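PDB 3OT6: enoyl-CoA hydratase/isomerase family protein, which probably binds an acyl-CoA thioester and catalyses hydration or isomerisation of its acyl chain, as many members of the crotonase-like superfamily do. Local coordinates for residues 49-54 with 91-96; 6-11 with 35-40; 75-80 with 226-231; 112-117 with 145-150. One frame throughout, in Å; residues are numbered along the deposited sequence.

The four contacts sample a crotonase-like fold from its sheet to its margins. Contacts 1 and 2 reach the same six-stranded sheet, and Val53 of 49-54 packs on Phe37 of 35-40. Contact 1 turns on one backbone hydrogen bond and a water bridge, contact 2 on mainly apolar packing of helix on edge strand, with a CH-pi contact and no hydrogen bond. Contact 4, centred about 8 Å from the centre of the chain, is buried and joins loop to helix through an arginine; it touches contact 1, where Leu91 meets Ser115, Leu146 and Arg150. Contact 3, centred about 18 Å out, is the most peripheral and only partly buried; without any hydrogen bond between its segments, it relies on aliphatic and selenomethionine side chains.

Contact 1 (49-54 with 91-96); sequences AIVIVT and LSHPFP
Val51 and Pro96 meet through their backbones: Val51 N donates to Pro96 O at 2.9 Å, with an N-H...O angle of 172°. Beside this bond Ile50 turns its CG1 branch to the proline ring, 4.1 Å from Pro96 CD, the two side chains crossing at a slant. One residue earlier in each segment, Ala49 O sits 3.3 Å from Phe95 CB, while Ala49 N lies over a face of the Phe95 ring. The bond starts the parallel pairing of strand 50-54 with strand 97-100 in the central sheet of the crotonase core, and Val51 carries it on by bonding with Ile98. The looser part lies toward His93, where contact is thinner and a water fills in. That water donates to Ala49 O at 2.6 Å and lies in the plane of the imidazole at its edge, 2.9 Å from His93 NE2. With CG anti to the backbone N (chi1 -166°), the His93 ring turns NE2 toward the strand; Val51 CG2 approaches His93 NE2 at 3.8 Å, the side chains crossing at about a right angle. Lys209 of helix 202-230 bonds to His93 O, tying the loop to that helix.

Contact 2 (6-11 with 35-40); sequences DLVSYH and IAFNAA
Val8 puts both of its methyls against segment 35-40 of helix 31-46. CG2 does the most: it lies 3.7 Å from Ala36 CB and also stands over a face of the Phe37 ring, 3.9 Å from the ring centroid and 15° off the normal, a CH-pi contact displaced toward the rim. CG1 goes the other way along the helix to Ala40 CB, at 3.9 Å. With CG1 anti to the backbone N (chi1 172°) and CG2 beside it, the valine straddles one helical turn, its two branches serving Ala36 and Ala40, four residues apart. The small alanine side chains let the strand come close to the helix, the axes of the short segments being 8.3 Å apart and running nearly parallel, at 13°. At one end Leu7 CB adds a contact of 4.1 Å to Ala36 CB. At the other, the Tyr10 ring passes Ala40, its CE1 3.4 Å from Ala40 O, an oblique approach without a hydrogen bond.

Further out, the phenol oxygen of Tyr10 is hydrogen-bonded to Asp47, which helps to fix the ring beside the helix, and Gln43 and Ala44 of the same helix touch it too. Phe37 is backed by Leu86 of helix 73-91. In the six-stranded sheet of this crotonase relative, strand 8-13 is the outermost strand within the chain and pairs antiparallel with strand 16-21; helix 31-46 packs against both, Ala40 reaching Leu19, and lies between this edge of the sheet and helix 73-91.

Contact 3 (75-80 with 226-231); sequences AAINLV and QDRQHM
Val80 overlaps the end of the Met231 side chain, a selenomethionine, the two reaching toward each other tip to tip. Val80 CG2 is 3.5 Å from Met231 CE, and Val80 CG1 approaches the selenium, Met231 SE, at 3.8 Å. This is packing at the periphery of the crotonase-like fold, joining the early turns of helix 73-91 to the C-terminal end of helix 202-230 and Met231. The Met231 side chain leaves its backbone with CG between N and the carbonyl carbon (chi1 75°), the crowded position, and its bend at chi3 delivers the methyl to segment 75-80 of helix 73-91, where it also meets the CB of Ala76.

One turn back along the second helix, Ile77 and Arg228 cross at a slant. The isoleucine uses two branches: Ile77 CG2 rests 3.9 Å from Arg228 CG, on the aliphatic part of the arginine, while CD1 comes to 3.6 Å from Arg228 O. The arginine's charged end belongs to a different partner, since its NE forms a salt bridge with Glu225. Met69 of helix 66-71 touches both Ala76 and Val80. At the tip of the selenomethionine, Met231 CE lies 3.4 Å from Ala76 O.

Contact 4 (112-117 with 145-150); sequences LLLSAD and ELARDR
The guanidinium of Arg150 has Leu114 C and Leu113 O over one face and Ala116 O at its edge, close to its plane. It grips that single carbonyl oxygen end-on with two nitrogens: Arg150 NH2 bonds to Ala116 O at 2.8 Å and NH1 at 2.9 Å. Neither bond is straight, with N-H...O angles of 148° and 139°, as expected when two donors share one acceptor. NH2 lies in the carbonyl plane, whereas NH1 is tilted out of it. The arginine reaches this position by bends at chi2 and chi3, and its aliphatic part and the Leu114 side chain run alongside each other, pointing opposite ways, with Leu114 CD2 3.8 Å from Arg150 CB.

Within the crotonase-like architecture the contact ties helix 141-150 to the turn that leads from helix 108-113 into strand 118-122 of the central sheet. Leu114 is the apolar centre: its CD1 lies over the helix backbone, 3.5 Å from Ala147 CA and 3.9 Å from Ala147 CB. A water bridge supplements this packing, one water donating to Leu114 O at 2.6 Å and to Leu146 O at 2.7 Å. Leu146 itself continues to Leu91 and Ala87 of helix 73-91, and to Leu220 of helix 202-230. Next to the arginine's acceptor, Asp117 makes salt bridges with Arg213 and Lys209 of that last helix.

Contact 1 (49-54 with 91-96)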
loop_
_atom_site.group_PDB
_atom_site.type_symbol
_atom_site.label_atom_id
_atom_site.label_comp_id
_atom_site.label_asym_id
_atom_site.label_seq_id
_atom_site.Cartn_x
_atom_site.Cartn_y
_atom_site.Cartn_z
ATOM N N ALA A 49 -15.321 9.140 2.481
ATOM C CA ALA A 49 -14.539 9.835 1.476
ATOM C C ALA A 49 -13.811 8.886 0.498
ATOM O O ALA A 49 -13.399 7.789 0.887
ATOM C CB ALA A 49 -13.528 10.782 2.186
ATOM N N ILE A 50 -13.637 9.314 -0.742
ATOM C CA ILE A 50 -12.616 8.741 -1.551
ATOM C C ILE A 50 -11.220 8.991 -0.900
ATOM O O ILE A 50 -10.911 10.129 -0.491
ATOM C CB ILE A 50 -12.697 9.275 -2.971
ATOM C CG1 ILE A 50 -13.983 8.729 -3.596
ATOM C CG2 ILE A 50 -11.495 8.732 -3.790
ATOM C CD1 ILE A 50 -14.428 9.449 -4.854
ATOM N N VAL A 51 -10.414 7.934 -0.728
ATOM C CA VAL A 51 -9.142 8.074 0.019
ATOM C C VAL A 51 -8.022 8.147 -0.984
ATOM O O VAL A 51 -8.046 7.437 -1.997
ATOM C CB VAL A 51 -8.861 6.875 0.962
ATOM C CG1 VAL A 51 -7.416 6.935 1.477
ATOM C CG2 VAL A 51 -9.881 6.831 2.188
ATOM N N ILE A 52 -7.100 9.089 -0.759
ATOM C CA ILE A 52 -5.797 9.186 -1.486
ATOM C C ILE A 52 -4.651 8.998 -0.456
ATOM O O ILE A 52 -4.488 9.835 0.411
ATOM C CB ILE A 52 -5.577 10.541 -2.125
ATOM C CG1 ILE A 52 -6.542 10.790 -3.246
ATOM C CG2 ILE A 52 -4.200 10.574 -2.809
ATOM C CD1 ILE A 52 -6.255 12.176 -3.991
ATOM N N VAL A 53 -3.886 7.916 -0.540
ATOM C CA VAL A 53 -2.744 7.706 0.332
ATOM C C VAL A 53 -1.530 8.168 -0.475
ATOM O O VAL A 53 -1.388 7.813 -1.643
ATOM C CB VAL A 53 -2.565 6.194 0.727
ATOM C CG1 VAL A 53 -1.314 5.985 1.598
ATOM C CG2 VAL A 53 -3.761 5.658 1.486
ATOM N N THR A 54 -0.664 8.977 0.133
ATOM C CA THR A 54 0.548 9.471 -0.527
ATOM C C THR A 54 1.686 9.593 0.501
ATOM O O THR A 54 1.477 9.408 1.697
ATOM C CB THR A 54 0.277 10.849 -1.302
ATOM O OG1 THR A 54 1.335 11.075 -2.261
ATOM C CG2 THR A 54 0.189 12.069 -0.346
ATOM N N LEU A 91 -7.916 -3.298 1.396
ATOM C CA LEU A 91 -8.551 -3.996 0.268
ATOM C C LEU A 91 -10.021 -4.241 0.568
ATOM O O LEU A 91 -10.810 -4.582 -0.323
ATOM C CB LEU A 91 -7.854 -5.312 0.000
ATOM C CG LEU A 91 -6.472 -5.168 -0.654
ATOM C CD1 LEU A 91 -5.685 -6.452 -0.403
ATOM C CD2 LEU A 91 -6.706 -4.978 -2.115
ATOM N N SER A 92 -10.408 -4.064 1.826
ATOM C CA SER A 92 -11.835 -4.246 2.121
ATOM C C SER A 92 -12.484 -2.898 2.504
ATOM O O SER A 92 -13.627 -2.867 2.896
ATOM C CB SER A 92 -12.108 -5.355 3.116
ATOM O OG SER A 92 -11.360 -5.155 4.239
ATOM N N HIS A 93 -11.788 -1.794 2.221
ATOM C CA HIS A 93 -12.285 -0.518 2.594
ATOM C C HIS A 93 -13.596 -0.167 1.861
ATOM O O HIS A 93 -13.695 -0.318 0.650
ATOM C CB HIS A 93 -11.204 0.532 2.322
ATOM C CG HIS A 93 -11.473 1.857 2.964
ATOM N ND1 HIS A 93 -11.484 2.019 4.340
ATOM C CD2 HIS A 93 -11.780 3.070 2.427
ATOM C CE1 HIS A 93 -11.738 3.286 4.624
ATOM N NE2 HIS A 93 -11.935 3.943 3.483
ATOM N N PRO A 94 -14.560 0.417 2.565
ATOM C CA PRO A 94 -15.866 0.632 1.923
ATOM C C PRO A 94 -15.928 1.700 0.823
ATOM O O PRO A 94 -16.895 1.728 0.054
ATOM C CB PRO A 94 -16.809 0.909 3.090
ATOM C CG PRO A 94 -15.956 1.352 4.230
ATOM C CD PRO A 94 -14.561 0.722 3.998
ATOM N N PHE A 95 -14.882 2.507 0.688
ATOM C CA PHE A 95 -14.800 3.524 -0.368
ATOM C C PHE A 95 -13.455 3.328 -1.114
ATOM O O PHE A 95 -12.542 2.661 -0.587
ATOM C CB PHE A 95 -14.927 4.968 0.220
ATOM C CG PHE A 95 -16.122 5.137 1.050
ATOM C CD1 PHE A 95 -17.317 5.549 0.474
ATOM C CD2 PHE A 95 -16.100 4.796 2.402
ATOM C CE1 PHE A 95 -18.465 5.640 1.231
ATOM C CE2 PHE A 95 -17.245 4.868 3.167
ATOM C CZ PHE A 95 -18.440 5.271 2.570
ATOM N N PRO A 96 -13.338 3.899 -2.326
ATOM C CA PRO A 96 -12.181 3.676 -3.145
ATOM C C PRO A 96 -10.903 4.201 -2.480
ATOM O O PRO A 96 -10.920 5.286 -1.899
ATOM C CB PRO A 96 -12.521 4.471 -4.427
ATOM C CG PRO A 96 -14.074 4.390 -4.508
ATOM C CD PRO A 96 -14.385 4.658 -3.055
HETATM O O HOH W 1 -13.176 6.493 3.084
#

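Contact 2 (6-11 with 35-40)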
loop_
_atom_site.group_PDB
_atom_site.type_symbol
_atom_site.label_atom_id
_atom_site.label_comp_id
_atom_site.label_asym_id
_atom_site.label_seq_id
_atom_site.Cartn_x
_atom_site.Cartn_y
_atom_site.Cartn_z
ATOM N N ASP A 6 0.907 13.940 12.656
ATOM C CA ASP A 6 1.976 14.287 11.717
ATOM C C ASP A 6 2.457 13.068 10.940
ATOM O O ASP A 6 2.725 13.208 9.755
ATOM C CB ASP A 6 3.149 15.046 12.381
ATOM C CG ASP A 6 2.670 16.262 13.244
ATOM O OD1 ASP A 6 1.838 17.076 12.736
ATOM O OD2 ASP A 6 3.109 16.373 14.426
ATOM N N LEU A 7 2.555 11.901 11.598
ATOM C CA LEU A 7 2.878 10.600 10.961
ATOM C C LEU A 7 2.027 10.246 9.701
ATOM O O LEU A 7 2.580 9.994 8.600
ATOM C CB LEU A 7 2.745 9.445 11.968
ATOM C CG LEU A 7 3.944 9.083 12.844
ATOM C CD1 LEU A 7 3.774 7.673 13.387
ATOM C CD2 LEU A 7 5.306 9.239 12.139
ATOM N N VAL A 8 0.706 10.177 9.882
ATOM C CA VAL A 8 -0.174 10.121 8.764
ATOM C C VAL A 8 -1.128 11.314 8.956
ATOM O O VAL A 8 -2.030 11.243 9.808
ATOM C CB VAL A 8 -0.936 8.727 8.715
ATOM C CG1 VAL A 8 -1.993 8.722 7.675
ATOM C CG2 VAL A 8 0.056 7.504 8.552
ATOM N N SER A 9 -0.904 12.426 8.242
ATOM C CA SER A 9 -1.829 13.571 8.366
ATOM C C SER A 9 -3.165 13.290 7.630
ATOM O O SER A 9 -3.191 12.591 6.594
ATOM C CB SER A 9 -1.204 14.837 7.832
ATOM O OG SER A 9 -1.048 14.671 6.431
ATOM N N TYR A 10 -4.278 13.798 8.153
ATOM C CA TYR A 10 -5.551 13.609 7.476
ATOM C C TYR A 10 -6.113 14.934 6.989
ATOM O O TYR A 10 -6.419 15.809 7.753
ATOM C CB TYR A 10 -6.521 12.947 8.437
ATOM C CG TYR A 10 -7.884 12.622 7.875
ATOM C CD1 TYR A 10 -8.159 11.355 7.352
ATOM C CD2 TYR A 10 -8.923 13.561 7.912
ATOM C CE1 TYR A 10 -9.415 11.046 6.839
ATOM C CE2 TYR A 10 -10.182 13.252 7.401
ATOM C CZ TYR A 10 -10.411 12.001 6.862
ATOM O OH TYR A 10 -11.637 11.685 6.371
ATOM N N HIS A 11 -6.323 15.090 5.714
ATOM C CA HIS A 11 -7.055 16.278 5.330
ATOM C C HIS A 11 -8.227 15.947 4.400
ATOM O O HIS A 11 -8.035 15.313 3.409
ATOM C CB HIS A 11 -6.092 17.365 4.790
ATOM C CG HIS A 11 -6.595 18.066 3.558
ATOM N ND1 HIS A 11 -7.232 19.298 3.601
ATOM C CD2 HIS A 11 -6.564 17.701 2.239
ATOM C CE1 HIS A 11 -7.570 19.653 2.363
ATOM N NE2 HIS A 11 -7.175 18.703 1.520
ATOM N N ILE A 35 -0.873 2.342 13.405
ATOM C CA ILE A 35 -1.862 2.884 14.283
ATOM C C ILE A 35 -2.385 4.227 13.703
ATOM O O ILE A 35 -3.602 4.465 13.615
ATOM C CB ILE A 35 -1.296 3.090 15.663
ATOM C CG1 ILE A 35 -1.050 1.721 16.334
ATOM C CG2 ILE A 35 -2.319 3.859 16.481
ATOM C CD1 ILE A 35 -0.299 1.800 17.621
ATOM N N ALA A 36 -1.474 5.082 13.278
ATOM C CA ALA A 36 -1.877 6.331 12.653
ATOM C C ALA A 36 -2.768 6.010 11.493
ATOM O O ALA A 36 -3.819 6.626 11.392
ATOM C CB ALA A 36 -0.664 7.158 12.205
ATOM N N PHE A 37 -2.374 5.050 10.628
ATOM C CA PHE A 37 -3.129 4.689 9.400
ATOM C C PHE A 37 -4.518 4.187 9.737
ATOM O O PHE A 37 -5.475 4.596 9.124
ATOM C CB PHE A 37 -2.399 3.596 8.567
ATOM C CG PHE A 37 -1.714 4.116 7.369
ATOM C CD1 PHE A 37 -0.326 4.003 7.249
ATOM C CD2 PHE A 37 -2.448 4.730 6.342
ATOM C CE1 PHE A 37 0.336 4.530 6.140
ATOM C CE2 PHE A 37 -1.826 5.259 5.247
ATOM C CZ PHE A 37 -0.408 5.177 5.133
ATOM N N ASN A 38 -4.635 3.282 10.702
ATOM C CA ASN A 38 -5.932 2.827 11.125
ATOM C C ASN A 38 -6.836 3.974 11.630
ATOM O O ASN A 38 -8.063 3.958 11.346
ATOM C CB ASN A 38 -5.796 1.732 12.161
ATOM C CG ASN A 38 -5.316 0.416 11.535
ATOM O OD1 ASN A 38 -5.931 -0.086 10.573
ATOM N ND2 ASN A 38 -4.211 -0.141 12.058
ATOM N N ALA A 39 -6.234 4.966 12.310
ATOM C CA ALA A 39 -6.990 6.055 12.886
ATOM C C ALA A 39 -7.425 6.935 11.737
ATOM O O ALA A 39 -8.549 7.396 11.708
ATOM C CB ALA A 39 -6.176 6.844 13.893
ATOM N N ALA A 40 -6.576 7.082 10.734
ATOM C CA ALA A 40 -6.917 7.946 9.612
ATOM C C ALA A 40 -7.984 7.307 8.791
ATOM O O ALA A 40 -8.705 8.000 8.113
ATOM C CB ALA A 40 -5.686 8.316 8.720
#

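Contact 3 (75-80 with 226-231)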
loop_
_atom_site.group_PDB
_atom_site.type_symbol
_atom_site.label_atom_id
_atom_site.label_comp_id
_atom_site.label_asym_id
_atom_site.label_seq_id
_atom_site.Cartn_x
_atom_site.Cartn_y
_atom_site.Cartn_z
ATOM N N ALA A 75 8.518 -8.609 17.993
ATOM C CA ALA A 75 8.261 -7.304 17.460
ATOM C C ALA A 75 8.138 -7.446 15.962
ATOM O O ALA A 75 7.295 -6.840 15.383
ATOM C CB ALA A 75 9.382 -6.397 17.799
ATOM N N ALA A 76 8.975 -8.266 15.323
ATOM C CA ALA A 76 8.897 -8.490 13.891
ATOM C C ALA A 76 7.574 -9.152 13.566
ATOM O O ALA A 76 6.903 -8.770 12.619
ATOM C CB ALA A 76 10.035 -9.346 13.444
ATOM N N ILE A 77 7.178 -10.128 14.365
ATOM C CA ILE A 77 5.982 -10.883 14.096
ATOM C C ILE A 77 4.727 -10.000 14.232
ATOM O O ILE A 77 3.788 -10.126 13.408
ATOM C CB ILE A 77 5.890 -12.091 15.000
ATOM C CG1 ILE A 77 6.864 -13.175 14.517
ATOM C CG2 ILE A 77 4.432 -12.635 15.090
ATOM C CD1 ILE A 77 6.974 -14.388 15.493
ATOM N N ASN A 78 4.741 -9.093 15.207
ATOM C CA ASN A 78 3.588 -8.314 15.496
ATOM C C ASN A 78 3.533 -7.179 14.475
ATOM O O ASN A 78 2.441 -6.785 14.012
ATOM C CB ASN A 78 3.587 -7.783 16.948
ATOM C CG ASN A 78 2.634 -6.584 17.110
ATOM O OD1 ASN A 78 3.065 -5.378 17.046
ATOM N ND2 ASN A 78 1.303 -6.890 17.226
ATOM N N LEU A 79 4.708 -6.693 14.080
ATOM C CA LEU A 79 4.762 -5.651 13.096
ATOM C C LEU A 79 4.211 -6.155 11.739
ATOM O O LEU A 79 3.402 -5.470 11.099
ATOM C CB LEU A 79 6.170 -5.026 12.954
ATOM C CG LEU A 79 6.368 -3.914 11.888
ATOM C CD1 LEU A 79 5.476 -2.694 12.099
ATOM C CD2 LEU A 79 7.819 -3.415 11.773
ATOM N N VAL A 80 4.629 -7.343 11.308
ATOM C CA VAL A 80 4.213 -7.781 9.996
ATOM C C VAL A 80 2.763 -8.148 10.063
ATOM O O VAL A 80 2.028 -7.901 9.101
ATOM C CB VAL A 80 5.069 -8.956 9.488
ATOM C CG1 VAL A 80 4.332 -9.773 8.300
ATOM C CG2 VAL A 80 6.458 -8.442 9.197
ATOM N N GLN A 226 -0.622 -17.952 9.467
ATOM C CA GLN A 226 0.553 -18.690 9.075
ATOM C C GLN A 226 1.864 -17.921 9.247
ATOM O O GLN A 226 2.855 -18.524 9.564
ATOM C CB GLN A 226 0.420 -19.175 7.637
ATOM C CG GLN A 226 -0.237 -20.512 7.561
ATOM C CD GLN A 226 0.681 -21.631 8.170
ATOM O OE1 GLN A 226 1.797 -21.946 7.645
ATOM N NE2 GLN A 226 0.220 -22.211 9.290
ATOM N N ASP A 227 1.860 -16.615 9.007
ATOM C CA ASP A 227 3.052 -15.816 9.043
ATOM C C ASP A 227 3.466 -15.577 10.485
ATOM O O ASP A 227 4.654 -15.594 10.794
ATOM C CB ASP A 227 2.862 -14.472 8.304
ATOM C CG ASP A 227 2.935 -14.605 6.769
ATOM O OD1 ASP A 227 3.519 -15.592 6.275
ATOM O OD2 ASP A 227 2.421 -13.719 6.044
ATOM N N ARG A 228 2.490 -15.335 11.364
ATOM C CA ARG A 228 2.713 -15.337 12.817
ATOM C C ARG A 228 3.435 -16.586 13.289
ATOM O O ARG A 228 4.502 -16.511 13.882
ATOM C CB ARG A 228 1.389 -15.282 13.551
ATOM C CG ARG A 228 0.982 -13.926 13.945
ATOM C CD ARG A 228 -0.101 -13.982 15.042
ATOM N NE ARG A 228 -1.173 -13.014 14.748
ATOM C CZ ARG A 228 -1.145 -11.722 15.104
ATOM N NH1 ARG A 228 -0.086 -11.235 15.792
ATOM N NH2 ARG A 228 -2.171 -10.913 14.766
ATOM N N GLN A 229 2.821 -17.730 13.053
ATOM C CA GLN A 229 3.397 -19.007 13.460
ATOM C C GLN A 229 4.731 -19.324 12.744
ATOM O O GLN A 229 5.684 -19.713 13.394
ATOM C CB GLN A 229 2.383 -20.144 13.246
ATOM C CG GLN A 229 0.962 -19.898 13.875
ATOM C CD GLN A 229 -0.124 -20.884 13.324
ATOM O OE1 GLN A 229 0.127 -22.099 13.226
ATOM N NE2 GLN A 229 -1.327 -20.358 12.970
ATOM N N HIS A 230 4.816 -19.144 11.425
ATOM C CA HIS A 230 5.978 -19.652 10.675
ATOM C C HIS A 230 6.831 -18.738 9.785
ATOM O O HIS A 230 7.684 -19.237 9.101
ATOM C CB HIS A 230 5.613 -20.930 9.910
ATOM C CG HIS A 230 5.163 -22.046 10.807
ATOM N ND1 HIS A 230 5.992 -22.615 11.761
ATOM C CD2 HIS A 230 3.963 -22.676 10.918
ATOM C CE1 HIS A 230 5.321 -23.557 12.409
ATOM N NE2 HIS A 230 4.088 -23.611 11.919
HETATM N N MSE A 231 6.640 -17.429 9.793
HETATM C CA MSE A 231 7.383 -16.596 8.869
HETATM C C MSE A 231 8.847 -16.573 9.203
HETATM O O MSE A 231 9.673 -16.366 8.344
HETATM C CB MSE A 231 6.867 -15.150 8.840
HETATM C CG MSE A 231 7.247 -14.264 10.039
HETATM SE SE MSE A 231 6.477 -12.521 9.737
HETATM C CE MSE A 231 7.807 -11.372 10.548
#

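Contact 4 (112-117 with 145-150)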
loop_
_atom_site.group_PDB
_atom_site.type_symbol
_atom_site.label_atom_id
_atom_site.label_comp_id
_atom_site.label_asym_id
_atom_site.label_seq_id
_atom_site.Cartn_x
_atom_site.Cartn_y
_atom_site.Cartn_z
ATOM N N LEU A 112 1.783 -1.412 -0.328
ATOM C CA LEU A 112 0.673 -0.494 -0.185
ATOM C C LEU A 112 0.000 -0.307 -1.536
ATOM O O LEU A 112 -1.231 -0.173 -1.559
ATOM C CB LEU A 112 1.091 0.870 0.361
ATOM C CG LEU A 112 1.711 0.916 1.738
ATOM C CD1 LEU A 112 2.035 2.421 2.047
ATOM C CD2 LEU A 112 0.748 0.354 2.709
ATOM N N LEU A 113 0.778 -0.266 -2.634
ATOM C CA LEU A 113 0.211 -0.143 -4.003
ATOM C C LEU A 113 -0.624 -1.370 -4.463
ATOM O O LEU A 113 -1.492 -1.268 -5.367
ATOM C CB LEU A 113 1.299 0.152 -5.046
ATOM C CG LEU A 113 2.254 1.350 -4.821
ATOM C CD1 LEU A 113 3.577 1.082 -5.553
ATOM C CD2 LEU A 113 1.559 2.634 -5.294
ATOM N N LEU A 114 -0.318 -2.522 -3.877
ATOM C CA LEU A 114 -1.005 -3.747 -4.141
ATOM C C LEU A 114 -2.259 -3.892 -3.247
ATOM O O LEU A 114 -2.955 -4.908 -3.315
ATOM C CB LEU A 114 -0.030 -4.926 -3.952
ATOM C CG LEU A 114 1.204 -4.892 -4.891
ATOM C CD1 LEU A 114 1.972 -6.221 -4.927
ATOM C CD2 LEU A 114 0.857 -4.480 -6.326
ATOM N N SER A 115 -2.574 -2.870 -2.450
ATOM C CA SER A 115 -3.645 -2.979 -1.483
ATOM C C SER A 115 -4.773 -1.971 -1.785
ATOM O O SER A 115 -5.603 -1.728 -0.947
ATOM C CB SER A 115 -3.085 -2.651 -0.104
ATOM O OG SER A 115 -2.105 -3.595 0.252
ATOM N N ALA A 116 -4.795 -1.371 -2.957
ATOM C CA ALA A 116 -5.590 -0.184 -3.188
ATOM C C ALA A 116 -6.457 -0.431 -4.435
ATOM O O ALA A 116 -6.303 -1.452 -5.155
ATOM C CB ALA A 116 -4.636 1.018 -3.451
ATOM N N ASP A 117 -7.280 0.562 -4.751
ATOM C CA ASP A 117 -8.221 0.454 -5.864
ATOM C C ASP A 117 -7.710 1.031 -7.169
ATOM O O ASP A 117 -8.132 0.583 -8.224
ATOM C CB ASP A 117 -9.538 1.032 -5.446
ATOM C CG ASP A 117 -10.140 0.210 -4.331
ATOM O OD1 ASP A 117 -10.426 -1.005 -4.629
ATOM O OD2 ASP A 117 -10.240 0.737 -3.177
ATOM N N GLU A 145 0.953 -13.317 -1.475
ATOM C CA GLU A 145 -0.444 -13.356 -1.882
ATOM C C GLU A 145 -0.985 -11.985 -2.365
ATOM O O GLU A 145 -1.759 -11.932 -3.345
ATOM C CB GLU A 145 -1.322 -13.997 -0.789
ATOM C CG GLU A 145 -1.077 -15.548 -0.567
ATOM C CD GLU A 145 -0.979 -16.363 -1.875
ATOM O OE1 GLU A 145 -1.685 -16.034 -2.845
ATOM O OE2 GLU A 145 -0.159 -17.341 -1.952
ATOM N N LEU A 146 -0.522 -10.886 -1.761
ATOM C CA LEU A 146 -0.828 -9.563 -2.306
ATOM C C LEU A 146 -0.209 -9.403 -3.666
ATOM O O LEU A 146 -0.799 -8.809 -4.552
ATOM C CB LEU A 146 -0.293 -8.462 -1.407
ATOM C CG LEU A 146 -0.923 -8.285 0.002
ATOM C CD1 LEU A 146 -0.068 -7.318 0.841
ATOM C CD2 LEU A 146 -2.292 -7.748 -0.111
ATOM N N ALA A 147 0.993 -9.922 -3.868
ATOM C CA ALA A 147 1.659 -9.736 -5.166
ATOM C C ALA A 147 1.019 -10.627 -6.212
ATOM O O ALA A 147 0.766 -10.212 -7.341
ATOM C CB ALA A 147 3.097 -9.988 -5.060
ATOM N N ARG A 148 0.642 -11.825 -5.795
ATOM C CA ARG A 148 0.088 -12.783 -6.723
ATOM C C ARG A 148 -1.174 -12.253 -7.329
ATOM O O ARG A 148 -1.452 -12.484 -8.497
ATOM C CB ARG A 148 -0.181 -14.122 -6.040
ATOM C CG ARG A 148 -0.401 -15.238 -7.084
ATOM C CD ARG A 148 -0.941 -16.563 -6.513
ATOM N NE ARG A 148 -0.237 -17.055 -5.317
ATOM C CZ ARG A 148 0.865 -17.800 -5.381
ATOM N NH1 ARG A 148 1.390 -18.161 -6.609
ATOM N NH2 ARG A 148 1.426 -18.183 -4.213
ATOM N N ASP A 149 -1.947 -11.540 -6.528
ATOM C CA ASP A 149 -3.271 -11.192 -6.922
ATOM C C ASP A 149 -3.252 -10.005 -7.838
ATOM O O ASP A 149 -4.192 -9.862 -8.609
ATOM C CB ASP A 149 -4.182 -10.898 -5.687
ATOM C CG ASP A 149 -5.672 -10.897 -6.062
ATOM O OD1 ASP A 149 -6.161 -11.990 -6.472
ATOM O OD2 ASP A 149 -6.326 -9.821 -6.029
ATOM N N ARG A 150 -2.226 -9.148 -7.766
ATOM C CA ARG A 150 -2.224 -7.910 -8.563
ATOM C C ARG A 150 -1.189 -7.855 -9.715
ATOM O O ARG A 150 -1.377 -7.107 -10.692
ATOM C CB ARG A 150 -1.987 -6.648 -7.671
ATOM C CG ARG A 150 -2.317 -5.284 -8.416
ATOM C CD ARG A 150 -3.869 -5.093 -8.692
ATOM N NE ARG A 150 -4.514 -5.044 -7.389
ATOM C CZ ARG A 150 -4.919 -3.940 -6.765
ATOM N NH1 ARG A 150 -4.861 -2.745 -7.338
ATOM N NH2 ARG A 150 -5.410 -4.047 -5.553
HETATM O O HOH W 2 -3.107 -7.401 -4.165
#